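Local coordinates for protein Nrps/pks (Streptomyces albus, PDB 4OPF) that is a ketosynthase domain of the AT-less type I polyketide synthase for oxazolomycin that probably takes up and passes on the acyl chain, perhaps without elongating it, at residues A10-S15 against V229-P234; L57-F62 against A81-E86; E87-F92 against D422-A427; A95-D100 against G416-L421; I107-G112 against Y138-L143. One frame throughout, in Å; residues are numbered along the deposited sequence.

Contact 1 (A10-S15 against V229-P234); sequences AVVGMS and VLLLKP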
# COMPACT_ATOMS: atom_id res chain seq x y z
N ALA A 10 -14.01 -11.60 -7.96
CA ALA A 10 -13.87 -12.13 -9.30
C ALA A 10 -12.74 -11.48 -10.09
O ALA A 10 -12.55 -10.26 -10.04
CB ALA A 10 -15.16 -11.91 -10.07
N VAL A 11 -12.00 -12.29 -10.82
CA VAL A 11 -11.10 -11.81 -11.85
C VAL A 11 -11.95 -11.70 -13.09
O VAL A 11 -12.33 -12.72 -13.63
CB VAL A 11 -9.99 -12.81 -12.09
CG1 VAL A 11 -9.07 -12.32 -13.20
CG2 VAL A 11 -9.23 -13.00 -10.80
N VAL A 12 -12.32 -10.49 -13.50
CA VAL A 12 -13.17 -10.29 -14.63
C VAL A 12 -12.43 -9.97 -15.91
O VAL A 12 -13.08 -9.88 -16.97
CB VAL A 12 -14.25 -9.24 -14.37
CG1 VAL A 12 -15.02 -9.57 -13.10
CG2 VAL A 12 -13.69 -7.81 -14.29
N GLY A 13 -11.12 -9.79 -15.86
CA GLY A 13 -10.38 -9.59 -17.05
C GLY A 13 -8.90 -9.67 -16.78
O GLY A 13 -8.46 -9.40 -15.65
N MSE A 14 -8.13 -10.05 -17.80
CA MSE A 14 -6.71 -10.18 -17.60
C MSE A 14 -5.98 -10.11 -18.89
O MSE A 14 -6.49 -10.49 -19.93
CB MSE A 14 -6.38 -11.51 -16.92
CG MSE A 14 -6.96 -12.70 -17.70
SE MSE A 14 -6.78 -14.42 -16.65
CE MSE A 14 -5.52 -13.86 -15.42
N SER A 15 -4.74 -9.69 -18.80
CA SER A 15 -3.83 -9.64 -19.91
C SER A 15 -2.45 -9.79 -19.38
O SER A 15 -2.18 -9.56 -18.19
CB SER A 15 -3.90 -8.31 -20.61
OG SER A 15 -3.22 -8.44 -21.88
N VAL A 229 -1.71 -7.88 -15.95
CA VAL A 229 -2.74 -7.01 -15.39
C VAL A 229 -4.03 -7.78 -15.19
O VAL A 229 -4.46 -8.51 -16.10
CB VAL A 229 -3.02 -5.81 -16.31
CG1 VAL A 229 -4.00 -4.88 -15.68
CG2 VAL A 229 -1.70 -5.08 -16.65
N LEU A 230 -4.62 -7.64 -14.00
CA LEU A 230 -5.97 -8.20 -13.66
C LEU A 230 -6.95 -7.07 -13.41
O LEU A 230 -6.57 -6.04 -12.82
CB LEU A 230 -5.91 -8.99 -12.37
CG LEU A 230 -4.82 -10.03 -12.32
CD1 LEU A 230 -4.85 -10.66 -10.96
CD2 LEU A 230 -5.01 -11.07 -13.42
N LEU A 231 -8.18 -7.25 -13.87
CA LEU A 231 -9.27 -6.40 -13.43
C LEU A 231 -10.12 -7.23 -12.46
O LEU A 231 -10.56 -8.34 -12.81
CB LEU A 231 -10.07 -5.85 -14.61
CG LEU A 231 -11.30 -4.97 -14.25
CD1 LEU A 231 -10.93 -3.64 -13.64
CD2 LEU A 231 -12.17 -4.67 -15.45
N LEU A 232 -10.38 -6.68 -11.28
CA LEU A 232 -11.10 -7.32 -10.20
C LEU A 232 -12.35 -6.58 -9.78
O LEU A 232 -12.36 -5.35 -9.73
CB LEU A 232 -10.22 -7.39 -8.99
CG LEU A 232 -8.83 -7.97 -9.16
CD1 LEU A 232 -8.07 -7.96 -7.85
CD2 LEU A 232 -8.86 -9.38 -9.69
N LYS A 233 -13.37 -7.33 -9.42
CA LYS A 233 -14.62 -6.78 -8.85
C LYS A 233 -15.14 -7.76 -7.78
O LYS A 233 -14.89 -8.96 -7.87
CB LYS A 233 -15.70 -6.73 -9.91
CG LYS A 233 -15.53 -5.67 -10.96
CD LYS A 233 -16.59 -5.72 -12.07
CE LYS A 233 -17.96 -5.33 -11.57
NZ LYS A 233 -18.73 -4.81 -12.75
N PRO A 234 -15.97 -7.30 -6.87
CA PRO A 234 -16.61 -8.23 -5.94
C PRO A 234 -17.45 -9.24 -6.74
O PRO A 234 -18.10 -8.87 -7.74
CB PRO A 234 -17.54 -7.31 -5.12
CG PRO A 234 -16.95 -5.91 -5.27
CD PRO A 234 -16.45 -5.92 -6.69
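A classic beta bulge sets two residues, Val12 and Gly13, opposite the single Leu231 in an otherwise regular antiparallel pairing of strands 9-17 and 226-234. The evidence is a carbonyl shared by two successive amides: Val12 N reaches Leu231 O at 2.9 Å, while Gly13 N reaches the same oxygen only weakly, at 3.4 Å. Val12, the extra residue, has near-helical backbone angles (phi -98°, psi -6°), and the register moves by one across it. Gly13 returns a nearly straight bond, Leu231 N to Gly13 O at 2.8 Å. Ala10 with Lys233 and Ser15 with Val229 close the ladder as hydrogen-bonded pairs.

Val12 lays CG2 against Leu231, 3.7 Å from its CD2, because chi1 of -53° sets that methyl between backbone N and carbonyl carbon. On the face of Val11, Met14, Leu230 and Leu232, Met14, present as selenomethionine, and Leu230 run side by side, CE and CD2 tightly packed at 3.5 Å; helix 338-352 covers this pair. Ser15 and Val229 turn instead to helix 79-95, where Ser15 OG bonds to Glu87. These are central strands of the thiolase-type sheet, and the chemistry implies that backbone bonds fix the register while apolar side chains bind both faces to helices.

Contact 2 (L57-F62 against A81-E86); sequences LDLEGF and ALLLLE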
# COMPACT_ATOMS: atom_id res chain seq x y z
N LEU A 57 11.22 -9.81 -23.14
CA LEU A 57 10.03 -9.64 -23.92
C LEU A 57 10.60 -9.18 -25.25
O LEU A 57 11.66 -8.57 -25.29
CB LEU A 57 9.10 -8.57 -23.33
CG LEU A 57 8.68 -8.82 -21.89
CD1 LEU A 57 7.72 -7.77 -21.39
CD2 LEU A 57 8.08 -10.20 -21.82
N ASP A 58 9.92 -9.47 -26.35
CA ASP A 58 10.41 -8.97 -27.64
C ASP A 58 9.53 -7.79 -27.97
O ASP A 58 8.58 -7.90 -28.73
CB ASP A 58 10.41 -10.07 -28.72
CG ASP A 58 11.58 -11.08 -28.55
OD1 ASP A 58 12.72 -10.66 -28.26
OD2 ASP A 58 11.35 -12.31 -28.71
N LEU A 59 9.81 -6.67 -27.31
CA LEU A 59 9.02 -5.46 -27.50
C LEU A 59 9.33 -4.88 -28.86
O LEU A 59 10.48 -4.76 -29.23
CB LEU A 59 9.37 -4.42 -26.45
CG LEU A 59 8.95 -4.74 -25.04
CD1 LEU A 59 9.11 -3.51 -24.20
CD2 LEU A 59 7.51 -5.25 -25.06
N GLU A 60 8.30 -4.50 -29.60
CA GLU A 60 8.48 -3.87 -30.91
C GLU A 60 8.20 -2.37 -30.92
O GLU A 60 7.80 -1.81 -31.93
CB GLU A 60 7.58 -4.57 -31.91
CG GLU A 60 8.11 -5.93 -32.30
CD GLU A 60 7.34 -6.47 -33.45
OE1 GLU A 60 6.11 -6.23 -33.49
OE2 GLU A 60 7.96 -7.13 -34.32
N GLY A 61 8.46 -1.72 -29.79
CA GLY A 61 8.08 -0.33 -29.61
C GLY A 61 6.67 -0.17 -29.05
O GLY A 61 6.05 -1.12 -28.51
N PHE A 62 6.16 1.05 -29.18
CA PHE A 62 4.96 1.45 -28.48
C PHE A 62 4.20 2.34 -29.42
O PHE A 62 4.75 2.78 -30.45
CB PHE A 62 5.34 2.19 -27.19
CG PHE A 62 6.13 1.34 -26.18
CD1 PHE A 62 5.51 0.32 -25.43
CD2 PHE A 62 7.50 1.57 -25.98
CE1 PHE A 62 6.23 -0.44 -24.51
CE2 PHE A 62 8.23 0.77 -25.07
CZ PHE A 62 7.59 -0.21 -24.32
N ALA A 81 6.15 1.95 -17.84
CA ALA A 81 4.91 2.65 -17.77
C ALA A 81 4.15 2.51 -19.09
O ALA A 81 2.92 2.30 -19.10
CB ALA A 81 5.13 4.12 -17.41
N LEU A 82 4.85 2.61 -20.20
CA LEU A 82 4.22 2.46 -21.51
C LEU A 82 3.67 1.05 -21.70
O LEU A 82 2.59 0.88 -22.23
CB LEU A 82 5.20 2.76 -22.60
CG LEU A 82 5.78 4.17 -22.53
CD1 LEU A 82 6.90 4.40 -23.53
CD2 LEU A 82 4.67 5.13 -22.86
N LEU A 83 4.41 0.05 -21.26
CA LEU A 83 3.95 -1.31 -21.34
C LEU A 83 2.71 -1.55 -20.50
O LEU A 83 1.83 -2.28 -20.91
CB LEU A 83 5.07 -2.22 -20.87
CG LEU A 83 4.89 -3.71 -20.95
CD1 LEU A 83 4.56 -4.14 -22.34
CD2 LEU A 83 6.16 -4.42 -20.46
N LEU A 84 2.67 -1.01 -19.29
CA LEU A 84 1.49 -1.11 -18.44
C LEU A 84 0.26 -0.47 -19.07
O LEU A 84 -0.86 -0.95 -18.90
CB LEU A 84 1.72 -0.43 -17.10
CG LEU A 84 2.39 -1.30 -16.08
CD1 LEU A 84 2.60 -0.42 -14.85
CD2 LEU A 84 1.55 -2.52 -15.68
N LEU A 85 0.44 0.67 -19.74
CA LEU A 85 -0.69 1.30 -20.44
C LEU A 85 -1.32 0.35 -21.49
O LEU A 85 -2.54 0.19 -21.54
CB LEU A 85 -0.25 2.61 -21.13
CG LEU A 85 -0.06 3.79 -20.16
CD1 LEU A 85 0.67 4.92 -20.85
CD2 LEU A 85 -1.42 4.29 -19.71
N GLU A 86 -0.47 -0.27 -22.29
CA GLU A 86 -0.95 -1.25 -23.29
C GLU A 86 -1.62 -2.40 -22.62
O GLU A 86 -2.72 -2.79 -23.01
CB GLU A 86 0.17 -1.87 -24.14
CG GLU A 86 0.75 -1.02 -25.18
CD GLU A 86 1.68 -1.77 -26.16
OE1 GLU A 86 1.92 -3.01 -26.04
OE2 GLU A 86 2.21 -1.07 -27.06
O HOH W 1 4.68 -2.98 -26.82
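Phe62 lays one face of its ring on Leu82, whose CB stands 3.8 Å from the ring centroid and 14° off the normal, a CH-pi contact displaced toward the CD1 and CE1 rim. The other half of the ring is met by Leu82 CD1, 3.8 Å from Phe62 CD2, so the leucine spans the face. The ring crosses the Leu82 side chain at about a right angle.

Leu83 takes the next two contacts with separate methyls. Its CD2 meets Leu57 CD1 at 3.8 Å, and its CD1 meets Leu59 CD2 at 4.2 Å; with CG anti to the backbone N (chi1 -176°), the two methyls reach both loop leucines.

The polar link is indirect: water 1 donates to Gly61 O and to Glu86 OE1, both at 2.9 Å. Glu86 OE1 is in turn gripped by salt bridges from Arg17 and Arg428, which position the carboxylate and probably keep it ionised. Gly61 has a positive phi, a backbone shape that a side chain would not readily fit.

The 57-62 loop thus crosses helix 79-95 in its N-terminal half, while Ala81 and Leu85 of that helix pack on helix 138-147 and Leu84 on strand 181-188.

Contact 3 (E87-F92 against D422-A427); sequences ETLFAF and DRPRLA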
# COMPACT_ATOMS: atom_id res chain seq x y z
N GLU A 87 -0.95 -3.00 -21.67
CA GLU A 87 -1.52 -4.20 -21.07
C GLU A 87 -2.78 -3.93 -20.27
O GLU A 87 -3.63 -4.79 -20.17
CB GLU A 87 -0.53 -4.91 -20.19
CG GLU A 87 0.56 -5.55 -21.00
CD GLU A 87 0.04 -6.64 -21.96
OE1 GLU A 87 -0.91 -7.43 -21.64
OE2 GLU A 87 0.60 -6.68 -23.04
N THR A 88 -2.89 -2.75 -19.65
CA THR A 88 -4.12 -2.41 -18.94
C THR A 88 -5.24 -2.26 -19.98
O THR A 88 -6.33 -2.79 -19.76
CB THR A 88 -3.95 -1.16 -18.09
OG1 THR A 88 -2.91 -1.39 -17.12
CG2 THR A 88 -5.28 -0.76 -17.43
N LEU A 89 -4.98 -1.56 -21.09
CA LEU A 89 -5.95 -1.51 -22.16
C LEU A 89 -6.38 -2.92 -22.59
O LEU A 89 -7.57 -3.16 -22.76
CB LEU A 89 -5.43 -0.74 -23.34
CG LEU A 89 -6.35 -0.71 -24.56
CD1 LEU A 89 -7.69 -0.03 -24.27
CD2 LEU A 89 -5.62 -0.03 -25.67
N PHE A 90 -5.42 -3.83 -22.75
CA PHE A 90 -5.76 -5.16 -23.17
C PHE A 90 -6.54 -5.94 -22.12
O PHE A 90 -7.38 -6.78 -22.45
CB PHE A 90 -4.51 -5.95 -23.60
CG PHE A 90 -3.74 -5.37 -24.77
CD1 PHE A 90 -4.31 -4.50 -25.66
CD2 PHE A 90 -2.42 -5.69 -24.94
CE1 PHE A 90 -3.57 -3.95 -26.72
CE2 PHE A 90 -1.67 -5.16 -26.00
CZ PHE A 90 -2.25 -4.30 -26.88
N ALA A 91 -6.30 -5.69 -20.84
CA ALA A 91 -7.11 -6.34 -19.81
C ALA A 91 -8.54 -5.85 -19.84
O ALA A 91 -9.47 -6.63 -19.65
CB ALA A 91 -6.51 -6.14 -18.45
N PHE A 92 -8.75 -4.57 -20.09
CA PHE A 92 -10.11 -4.05 -20.23
C PHE A 92 -10.83 -4.68 -21.43
O PHE A 92 -12.00 -5.03 -21.33
CB PHE A 92 -10.12 -2.53 -20.41
CG PHE A 92 -9.64 -1.76 -19.21
CD1 PHE A 92 -9.63 -2.29 -17.96
CD2 PHE A 92 -9.21 -0.49 -19.36
CE1 PHE A 92 -9.21 -1.56 -16.84
CE2 PHE A 92 -8.82 0.28 -18.24
CZ PHE A 92 -8.83 -0.27 -16.98
N ASP A 422 -12.17 -7.14 -29.19
CA ASP A 422 -10.89 -7.14 -29.91
C ASP A 422 -9.88 -6.07 -29.38
O ASP A 422 -10.26 -4.92 -29.10
CB ASP A 422 -11.12 -6.82 -31.40
CG ASP A 422 -11.76 -7.98 -32.19
OD1 ASP A 422 -11.59 -9.18 -31.82
OD2 ASP A 422 -12.42 -7.67 -33.20
N ARG A 423 -8.61 -6.45 -29.29
CA ARG A 423 -7.55 -5.51 -28.99
C ARG A 423 -7.43 -4.53 -30.15
O ARG A 423 -7.41 -4.93 -31.26
CB ARG A 423 -6.23 -6.24 -28.87
CG ARG A 423 -6.11 -7.12 -27.66
CD ARG A 423 -4.88 -8.00 -27.82
NE ARG A 423 -4.51 -8.50 -26.53
CZ ARG A 423 -3.27 -8.78 -26.12
NH1 ARG A 423 -2.21 -8.60 -26.94
NH2 ARG A 423 -3.11 -9.24 -24.85
N PRO A 424 -7.37 -3.24 -29.89
CA PRO A 424 -7.09 -2.38 -31.06
C PRO A 424 -5.73 -2.67 -31.68
O PRO A 424 -4.83 -3.18 -30.99
CB PRO A 424 -7.10 -0.98 -30.48
CG PRO A 424 -6.76 -1.16 -29.06
CD PRO A 424 -7.35 -2.49 -28.63
N ARG A 425 -5.60 -2.42 -32.97
CA ARG A 425 -4.30 -2.56 -33.65
C ARG A 425 -3.48 -1.32 -33.35
O ARG A 425 -3.81 -0.22 -33.82
CB ARG A 425 -4.46 -2.70 -35.17
CG ARG A 425 -5.29 -3.89 -35.65
CD ARG A 425 -5.76 -3.69 -37.09
NE ARG A 425 -7.10 -4.23 -37.32
CZ ARG A 425 -7.44 -5.16 -38.22
NH1 ARG A 425 -8.70 -5.55 -38.31
NH2 ARG A 425 -6.53 -5.69 -39.05
N LEU A 426 -2.42 -1.48 -32.58
CA LEU A 426 -1.54 -0.38 -32.23
C LEU A 426 -0.43 -0.26 -33.28
O LEU A 426 0.02 -1.24 -33.82
CB LEU A 426 -0.96 -0.62 -30.85
CG LEU A 426 -1.94 -0.72 -29.69
CD1 LEU A 426 -1.16 -0.93 -28.42
CD2 LEU A 426 -2.78 0.54 -29.56
N ALA A 427 -0.02 0.96 -33.60
CA ALA A 427 1.00 1.17 -34.62
C ALA A 427 2.33 1.44 -33.94
O ALA A 427 2.66 2.60 -33.66
CB ALA A 427 0.63 2.33 -35.54
O HOH W 2 -0.43 -9.16 -24.53
O HOH W 3 -6.95 -8.72 -24.41
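Arg423 spreads its guanidinium flat over one face of the Phe90 ring, with centres 4.0 Å apart and planes at 20°. CZ sits 3.4 Å from Phe90 CD2, and 34° off the ring normal from the centroid, so this cation-pi contact is off-centre. The arginine chain, extended from CG to NE, carries its CD over the same ring as a CH-pi donor, 4.2 Å from the centroid. Aliphatic and charged parts therefore share a single ring.

Two waters lie at the guanidinium edge, in its plane, and one of them ties it to the helix. Water 3 joins Arg423 NE to Phe90 O, to which it donates at 2.8 Å; water 2 accepts from Arg423 NH2 at 2.7 Å. Glu87 is near in charge only: its OE1 lies 4.3 Å from Arg423 NH2, far from that plane, so that no N-H is aimed at it, and the carboxylate is engaged by Ser15 and Arg17. Farther along, Leu89 CD2 touches Pro424 CG at 3.8 Å, while Leu426 CD1 approaches Phe90 CZ at 3.9 Å.

With an alanine in place of Arg423, the Phe90 face would probably lose its stacked cover and both waters an anchor on the loop. Geometrically, this C-terminal segment is laid along helix 79-95 of the ketosynthase by apolar contacts and a stacked cation, with bridging water in place of direct bonds.

Contact 4 (A95-D100 against G416-L421); sequences AGYAPD and GRRAPL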
# COMPACT_ATOMS: atom_id res chain seq x y z
N ALA A 95 -11.96 -8.14 -20.50
CA ALA A 95 -13.13 -8.07 -19.62
C ALA A 95 -14.39 -7.67 -20.36
O ALA A 95 -15.49 -7.79 -19.82
CB ALA A 95 -12.91 -7.06 -18.49
N GLY A 96 -14.23 -7.16 -21.57
CA GLY A 96 -15.32 -6.72 -22.38
C GLY A 96 -15.74 -5.29 -22.13
O GLY A 96 -16.85 -4.92 -22.51
N TYR A 97 -14.87 -4.45 -21.56
CA TYR A 97 -15.22 -3.04 -21.29
C TYR A 97 -14.37 -2.15 -22.20
O TYR A 97 -13.16 -2.34 -22.29
CB TYR A 97 -14.95 -2.62 -19.82
CG TYR A 97 -15.93 -3.17 -18.86
CD1 TYR A 97 -15.72 -4.40 -18.26
CD2 TYR A 97 -17.11 -2.49 -18.57
CE1 TYR A 97 -16.66 -4.95 -17.38
CE2 TYR A 97 -18.05 -3.01 -17.69
CZ TYR A 97 -17.84 -4.25 -17.11
OH TYR A 97 -18.78 -4.77 -16.27
N ALA A 98 -14.98 -1.18 -22.84
CA ALA A 98 -14.22 -0.14 -23.55
C ALA A 98 -13.79 0.88 -22.48
O ALA A 98 -14.45 1.03 -21.47
CB ALA A 98 -15.10 0.54 -24.63
N PRO A 99 -12.70 1.60 -22.70
CA PRO A 99 -12.23 2.61 -21.72
C PRO A 99 -13.29 3.65 -21.34
O PRO A 99 -13.34 4.07 -20.17
CB PRO A 99 -11.07 3.30 -22.45
CG PRO A 99 -10.55 2.24 -23.35
CD PRO A 99 -11.79 1.52 -23.85
N ASP A 100 -14.08 4.09 -22.31
CA ASP A 100 -15.17 5.03 -22.03
C ASP A 100 -16.17 4.54 -20.99
O ASP A 100 -16.75 5.33 -20.31
CB ASP A 100 -15.96 5.37 -23.31
CG ASP A 100 -15.35 6.50 -24.09
OD1 ASP A 100 -14.23 6.97 -23.73
OD2 ASP A 100 -15.97 6.92 -25.09
N GLY A 416 -21.59 -15.05 -16.93
CA GLY A 416 -20.56 -15.35 -17.91
C GLY A 416 -20.61 -14.56 -19.22
O GLY A 416 -19.58 -14.48 -19.88
N ARG A 417 -21.76 -13.95 -19.55
CA ARG A 417 -22.05 -13.34 -20.89
C ARG A 417 -21.88 -11.79 -21.07
O ARG A 417 -22.85 -11.05 -21.23
CB ARG A 417 -23.46 -13.76 -21.33
CG ARG A 417 -24.56 -13.48 -20.30
CD ARG A 417 -25.95 -13.35 -20.94
NE ARG A 417 -27.03 -13.78 -20.04
CZ ARG A 417 -28.34 -13.56 -20.24
NH1 ARG A 417 -29.22 -14.01 -19.35
NH2 ARG A 417 -28.78 -12.89 -21.30
N ARG A 418 -20.64 -11.34 -20.98
CA ARG A 418 -20.13 -10.13 -21.60
C ARG A 418 -19.01 -10.73 -22.44
O ARG A 418 -18.36 -11.67 -22.03
CB ARG A 418 -19.52 -9.19 -20.56
CG ARG A 418 -19.47 -7.73 -20.94
CD ARG A 418 -18.97 -6.86 -19.80
NE ARG A 418 -19.87 -5.77 -19.47
CZ ARG A 418 -19.86 -4.53 -19.99
NH1 ARG A 418 -20.75 -3.65 -19.56
NH2 ARG A 418 -18.99 -4.13 -20.92
N ALA A 419 -18.79 -10.22 -23.64
CA ALA A 419 -17.84 -10.84 -24.55
C ALA A 419 -16.58 -10.00 -24.57
O ALA A 419 -16.67 -8.79 -24.51
CB ALA A 419 -18.44 -10.89 -25.95
N PRO A 420 -15.42 -10.63 -24.72
CA PRO A 420 -14.21 -9.85 -24.89
C PRO A 420 -14.24 -8.93 -26.11
O PRO A 420 -14.81 -9.29 -27.11
CB PRO A 420 -13.12 -10.92 -25.03
CG PRO A 420 -13.81 -12.18 -25.47
CD PRO A 420 -15.24 -12.07 -25.03
N LEU A 421 -13.66 -7.74 -26.03
CA LEU A 421 -13.52 -6.90 -27.20
C LEU A 421 -12.23 -7.30 -27.87
O LEU A 421 -11.29 -7.74 -27.21
CB LEU A 421 -13.49 -5.42 -26.81
CG LEU A 421 -14.69 -4.99 -25.98
CD1 LEU A 421 -14.60 -3.53 -25.56
CD2 LEU A 421 -15.95 -5.18 -26.80
O HOH W 4 -18.58 -6.52 -24.18
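A Schellman motif ends helix 79-95 at Gly96, and the C-terminal segment 416-421 packs against that turn. Gly96 has a positive phi, and a CB built there would clash with Ala419 O, so this close approach, Gly96 CA to Ala419 O at 3.3 Å, needs glycine. The carbonyl of Gly96 takes a bond from Arg418 NH2 at 2.8 Å. That oxygen lies in the guanidinium plane, but the donor stands 47° out of the carbonyl plane. Water 4 donates to both Gly96 O and Ala419 O, adding a water-mediated link between the two backbones.

The same guanidinium stacks on Tyr97, centres 3.7 Å apart and planes at 14°, with CZ 3.3 Å from Tyr97 CE2. In Arg418, chi1 (-156°) and an extended chi2 bring CD over the ring, 4.2 Å from its centroid, and the bend at chi3 then turns the guanidinium flat onto it. Glu101 forms a salt bridge with Arg418 NH2, and Asp243 holds Tyr97 OH, so both stacked partners are fixed from outside. Beyond them, Leu421 CD1 lies against the Tyr97-Ala98 peptide, 3.6 Å from Ala98 N.

Replacing Arg418 by leucine would probably leave Glu101 without this charged partner, Gly96 O short of a donor and the Tyr97 face without its stacked cation. One cation thus serves three needs at once: it bonds the helix-end carbonyl, covers an aromatic face and balances an acid.

Contact 5 (I107-G112 against Y138-L143); sequences IGVYVG and YLAANL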
# COMPACT_ATOMS: atom_id res chain seq x y z
N ILE A 107 -12.32 3.17 -9.36
CA ILE A 107 -11.53 1.99 -9.64
C ILE A 107 -10.11 2.25 -9.13
O ILE A 107 -9.50 3.21 -9.53
CB ILE A 107 -11.55 1.70 -11.16
CG1 ILE A 107 -13.02 1.44 -11.57
CG2 ILE A 107 -10.64 0.54 -11.49
CD1 ILE A 107 -13.17 0.96 -12.98
N GLY A 108 -9.62 1.41 -8.23
CA GLY A 108 -8.27 1.56 -7.70
C GLY A 108 -7.26 0.90 -8.63
O GLY A 108 -7.62 0.05 -9.45
N VAL A 109 -6.03 1.36 -8.54
CA VAL A 109 -4.92 0.87 -9.32
C VAL A 109 -3.80 0.51 -8.34
O VAL A 109 -3.34 1.34 -7.56
CB VAL A 109 -4.43 1.94 -10.26
CG1 VAL A 109 -3.19 1.51 -11.04
CG2 VAL A 109 -5.52 2.32 -11.23
N TYR A 110 -3.35 -0.72 -8.39
CA TYR A 110 -2.36 -1.25 -7.48
C TYR A 110 -1.30 -1.95 -8.29
O TYR A 110 -1.59 -2.97 -8.93
CB TYR A 110 -3.02 -2.23 -6.50
CG TYR A 110 -4.15 -1.57 -5.74
CD1 TYR A 110 -3.92 -0.82 -4.60
CD2 TYR A 110 -5.42 -1.55 -6.25
CE1 TYR A 110 -4.97 -0.18 -3.92
CE2 TYR A 110 -6.45 -0.93 -5.58
CZ TYR A 110 -6.22 -0.24 -4.43
OH TYR A 110 -7.28 0.40 -3.80
N VAL A 111 -0.09 -1.39 -8.31
CA VAL A 111 0.96 -1.91 -9.17
C VAL A 111 2.14 -2.40 -8.40
O VAL A 111 2.61 -1.71 -7.51
CB VAL A 111 1.48 -0.81 -10.12
CG1 VAL A 111 2.64 -1.27 -11.00
CG2 VAL A 111 0.34 -0.33 -11.00
N GLY A 112 2.61 -3.60 -8.73
CA GLY A 112 3.86 -4.08 -8.19
C GLY A 112 4.95 -3.83 -9.21
O GLY A 112 4.89 -4.29 -10.32
N TYR A 138 4.49 6.93 -10.29
CA TYR A 138 4.08 7.17 -11.68
C TYR A 138 3.55 5.89 -12.35
O TYR A 138 2.67 5.97 -13.19
CB TYR A 138 5.22 7.80 -12.54
CG TYR A 138 6.40 6.85 -12.71
CD1 TYR A 138 6.41 5.87 -13.69
CD2 TYR A 138 7.50 6.94 -11.88
CE1 TYR A 138 7.49 5.02 -13.85
CE2 TYR A 138 8.58 6.06 -12.01
CZ TYR A 138 8.55 5.09 -12.99
OH TYR A 138 9.63 4.24 -13.13
N LEU A 139 4.04 4.70 -11.97
CA LEU A 139 3.57 3.49 -12.62
C LEU A 139 2.05 3.33 -12.44
O LEU A 139 1.38 2.89 -13.41
CB LEU A 139 4.30 2.22 -12.10
CG LEU A 139 5.77 2.09 -12.51
CD1 LEU A 139 6.32 0.88 -11.83
CD2 LEU A 139 5.93 1.90 -14.02
N ALA A 140 1.54 3.60 -11.23
CA ALA A 140 0.11 3.57 -10.98
C ALA A 140 -0.57 4.86 -11.49
O ALA A 140 -1.62 4.83 -12.14
CB ALA A 140 -0.16 3.36 -9.49
N ALA A 141 0.03 6.00 -11.21
CA ALA A 141 -0.60 7.32 -11.52
C ALA A 141 -0.79 7.52 -13.01
O ALA A 141 -1.79 8.11 -13.40
CB ALA A 141 0.22 8.51 -10.98
N ASN A 142 0.12 7.02 -13.85
CA ASN A 142 -0.11 7.09 -15.28
C ASN A 142 -1.35 6.40 -15.70
O ASN A 142 -2.02 6.86 -16.58
CB ASN A 142 1.01 6.45 -16.06
CG ASN A 142 2.17 7.35 -16.20
OD1 ASN A 142 2.00 8.51 -16.53
ND2 ASN A 142 3.36 6.84 -15.98
N LEU A 143 -1.67 5.27 -15.06
CA LEU A 143 -2.83 4.53 -15.43
C LEU A 143 -4.08 5.26 -15.00
O LEU A 143 -5.05 5.38 -15.75
CB LEU A 143 -2.81 3.11 -14.85
CG LEU A 143 -1.62 2.24 -15.20
CD1 LEU A 143 -1.71 0.87 -14.57
CD2 LEU A 143 -1.53 2.07 -16.68
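Strand 107-112 and helix 138-143 run roughly antiparallel, their segment axes at 148° and 7.9 Å apart at closest approach, and the nearest CA atoms are those of Val111 and Ala140. Alternate strand residues point at the helix, so Val109 and Val111 supply the strand's side chains here.

Val111 divides its methyls between two helix residues: CG1 meets Leu139 CB at 4.0 Å, and CG2 rests over Ala140, 3.9 Å from its CA. With chi1 at 177°, CG1 lies opposite the backbone N and CG2 opposite the carbonyl carbon, which directs the two branches to neighbouring positions on the helix. Val109 uses one methyl for several contacts. Its CG1 is 3.9 Å from Ala140 CB and equally 3.9 Å from Leu143 CD1, and it also touches the Ala140 carbonyl oxygen. The small Ala140 CB fits between the two valines, its distance to Val111 CG2 being 4.0 Å.

This is helix-on-sheet packing in the layered alpha/beta architecture of the thiolase-type fold. The strand is placed by backbone bonds on both edges, to strand 181-188 and to the chain at Pro152 and Thr154. Tyr110 points the other way, onto helix 162-175, so consecutive residues of one strand serve opposite faces of the sheet.

On the helix side, Leu143 also touches Leu85 and Thr88 of helix 79-95, and Val111 itself reaches Leu84 of that helix.

In the fold
Contacts 1 and 5 are buried and mostly apolar in their side chains; both reach the large mixed sheet, but contact 1 joins strand to strand through backbone bonds and contact 5 joins strand to helix by packing alone. Contacts 2, 3 and 4 are partly buried and follow helix 79-95 and its C-terminal end, where water and charge enter. Contacts 3 and 4 both stack an arginine of the C-terminal tail on an aromatic ring; contact 4 adds a direct bond, contact 3 relies on water. Helix 79-95 connects the set: Glu87 meets Ser15 of contact 1, and Leu85 of contact 2 packs on Leu143 of contact 5, a mainly apolar touch.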